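Local coordinates for putative exported protein (Bordetella pertussis, PDB 2DVZ), which is a periplasmic solute receptor of the Bug family that binds glutamate, probably for uptake into the cell, at residues N117-P123 with L209-A215. Sequence-based numbering, arbitrary orientation.
Sequences NVVAVNP and LRAMAIA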
loop_
_atom_site.group_PDB
_atom_site.type_symbol
_atom_site.label_atom_id
_atom_site.label_comp_id
_atom_site.label_asym_id
_atom_site.label_seq_id
_atom_site.Cartn_x
_atom_site.Cartn_y
_atom_site.Cartn_z
ATOM N N ASN A 117 0.140 7.991 -0.506
ATOM C CA ASN A 117 -0.547 7.672 -1.746
ATOM C C ASN A 117 -0.483 8.870 -2.714
ATOM O O ASN A 117 -0.109 9.991 -2.324
ATOM C CB ASN A 117 -1.981 7.221 -1.482
ATOM C CG ASN A 117 -2.079 5.813 -0.915
ATOM O OD1 ASN A 117 -3.175 5.365 -0.538
ATOM N ND2 ASN A 117 -0.964 5.103 -0.861
ATOM N N VAL A 118 -0.790 8.613 -3.976
ATOM C CA VAL A 118 -0.607 9.602 -5.033
ATOM C C VAL A 118 -1.652 9.396 -6.101
ATOM O O VAL A 118 -1.959 8.259 -6.422
ATOM C CB VAL A 118 0.829 9.541 -5.660
ATOM C CG1 VAL A 118 1.147 8.157 -6.384
ATOM C CG2 VAL A 118 1.123 10.798 -6.541
ATOM N N VAL A 119 -2.203 10.490 -6.636
ATOM C CA VAL A 119 -2.962 10.412 -7.889
ATOM C C VAL A 119 -2.071 11.016 -8.989
ATOM O O VAL A 119 -1.619 12.165 -8.900
ATOM C CB VAL A 119 -4.425 11.015 -7.814
ATOM C CG1 VAL A 119 -4.459 12.514 -7.431
ATOM C CG2 VAL A 119 -5.219 10.750 -9.105
ATOM N N ALA A 120 -1.794 10.212 -10.012
ATOM C CA ALA A 120 -0.953 10.661 -11.074
ATOM C C ALA A 120 -1.637 10.478 -12.433
ATOM O O ALA A 120 -2.642 9.709 -12.577
ATOM C CB ALA A 120 0.424 9.944 -11.022
ATOM N N VAL A 121 -1.128 11.231 -13.411
ATOM C CA VAL A 121 -1.668 11.173 -14.752
ATOM C C VAL A 121 -0.559 10.858 -15.764
ATOM O O VAL A 121 0.637 11.104 -15.538
ATOM C CB VAL A 121 -2.542 12.430 -15.165
ATOM C CG1 VAL A 121 -3.743 12.567 -14.310
ATOM C CG2 VAL A 121 -1.737 13.740 -15.163
ATOM N N ASN A 122 -0.972 10.282 -16.870
ATOM C CA ASN A 122 -0.112 10.259 -18.034
ATOM C C ASN A 122 0.202 11.731 -18.439
ATOM O O ASN A 122 -0.684 12.577 -18.405
ATOM C CB ASN A 122 -0.772 9.453 -19.182
ATOM C CG ASN A 122 0.100 9.389 -20.413
ATOM O OD1 ASN A 122 0.141 10.340 -21.214
ATOM N ND2 ASN A 122 0.824 8.295 -20.562
ATOM N N PRO A 123 1.448 12.026 -18.834
ATOM C CA PRO A 123 1.817 13.424 -19.119
ATOM C C PRO A 123 1.046 14.116 -20.250
ATOM O O PRO A 123 0.945 15.367 -20.266
ATOM C CB PRO A 123 3.298 13.334 -19.455
ATOM C CG PRO A 123 3.771 11.951 -18.914
ATOM C CD PRO A 123 2.566 11.089 -19.062
ATOM N N LEU A 209 5.211 9.960 -15.542
ATOM C CA LEU A 209 3.915 10.309 -14.966
ATOM C C LEU A 209 4.029 11.685 -14.353
ATOM O O LEU A 209 5.132 12.081 -13.972
ATOM C CB LEU A 209 3.461 9.311 -13.872
ATOM C CG LEU A 209 3.083 7.867 -14.294
ATOM C CD1 LEU A 209 2.928 6.974 -13.056
ATOM C CD2 LEU A 209 1.859 7.807 -15.205
ATOM N N ARG A 210 2.879 12.380 -14.244
ATOM C CA ARG A 210 2.758 13.639 -13.501
ATOM C C ARG A 210 1.832 13.435 -12.311
ATOM O O ARG A 210 0.666 13.061 -12.474
ATOM C CB ARG A 210 2.260 14.788 -14.424
ATOM C CG ARG A 210 1.631 16.013 -13.732
ATOM C CD ARG A 210 1.650 17.363 -14.629
ATOM N NE ARG A 210 0.741 17.217 -15.778
ATOM C CZ ARG A 210 1.080 16.907 -17.029
ATOM N NH1 ARG A 210 2.344 16.775 -17.392
ATOM N NH2 ARG A 210 0.108 16.741 -17.928
ATOM N N ALA A 211 2.352 13.711 -11.114
ATOM C CA ALA A 211 1.580 13.578 -9.888
ATOM C C ALA A 211 0.700 14.817 -9.647
ATOM O O ALA A 211 1.171 15.963 -9.739
ATOM C CB ALA A 211 2.523 13.358 -8.725
HETATM N N MSE A 212 -0.572 14.583 -9.353
HETATM C CA MSE A 212 -1.492 15.677 -9.137
HETATM C C MSE A 212 -1.637 16.083 -7.688
HETATM O O MSE A 212 -1.808 17.270 -7.388
HETATM C CB MSE A 212 -2.876 15.371 -9.761
HETATM C CG MSE A 212 -2.857 15.340 -11.292
HETATM SE SE MSE A 212 -2.455 17.065 -12.195
HETATM C CE MSE A 212 -0.517 16.957 -12.269
ATOM N N ALA A 213 -1.614 15.083 -6.805
ATOM C CA ALA A 213 -1.675 15.262 -5.348
ATOM C C ALA A 213 -1.093 14.025 -4.675
ATOM O O ALA A 213 -1.069 12.961 -5.263
ATOM C CB ALA A 213 -3.110 15.476 -4.887
ATOM N N ILE A 214 -0.617 14.169 -3.448
ATOM C CA ILE A 214 -0.127 13.041 -2.649
ATOM C C ILE A 214 -0.966 13.010 -1.379
ATOM O O ILE A 214 -1.482 14.064 -0.954
ATOM C CB ILE A 214 1.416 13.109 -2.285
ATOM C CG1 ILE A 214 1.777 14.395 -1.525
ATOM C CG2 ILE A 214 2.298 12.923 -3.509
ATOM C CD1 ILE A 214 3.157 14.329 -0.837
ATOM N N ALA A 215 -1.148 11.819 -0.810
ATOM C CA ALA A 215 -1.784 11.709 0.513
ATOM C C ALA A 215 -0.700 11.584 1.623
ATOM O O ALA A 215 -0.020 10.586 1.747
ATOM C CB ALA A 215 -2.814 10.579 0.561
#
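Val121 and Arg210 exchange two backbone hydrogen bonds as antiparallel partners, Val121 N to Arg210 O at 2.7 Å and Arg210 N to Val121 O at 2.9 Å; strands 117-121 and 210-215 run antiparallel, with 143° between their N-to-C directions. The pairing slips by one residue midway: Val119 O takes Met212 N at 2.7 Å in a nearly straight bond (169°), while Val119 N gives to Ala213 O at 3.0 Å. Val119 CG1 meets the CB atoms of both Met212 and Ala213, and Phe133 of helix 130-138 packs on the Val119 and Met212 side chains. Val118, Ala120, Ala211 and Ile214 point to the other face; there Val118 CG2, anti to the backbone N, lies 3.6 Å from Ala211 CB and also touches Ile214 CG2. The Arg210 chain, bent at chi3 (68°), reaches past the end of strand 117-121, and its NH2 bonds Pro123 O at 2.8 Å from above the carbonyl plane. With NE held by Ala127 O, the guanidinium is tied at two points to the loop after strand 117-121. Strand 192-196 flanks 117-121 on its other edge, bringing the Asn117 side chain beside glutamate-binding Asn196. The one-residue slip, with Met212 and Ala213 both opposite Val119, is a classic beta bulge in the mixed sheet of this periplasmic binding protein fold.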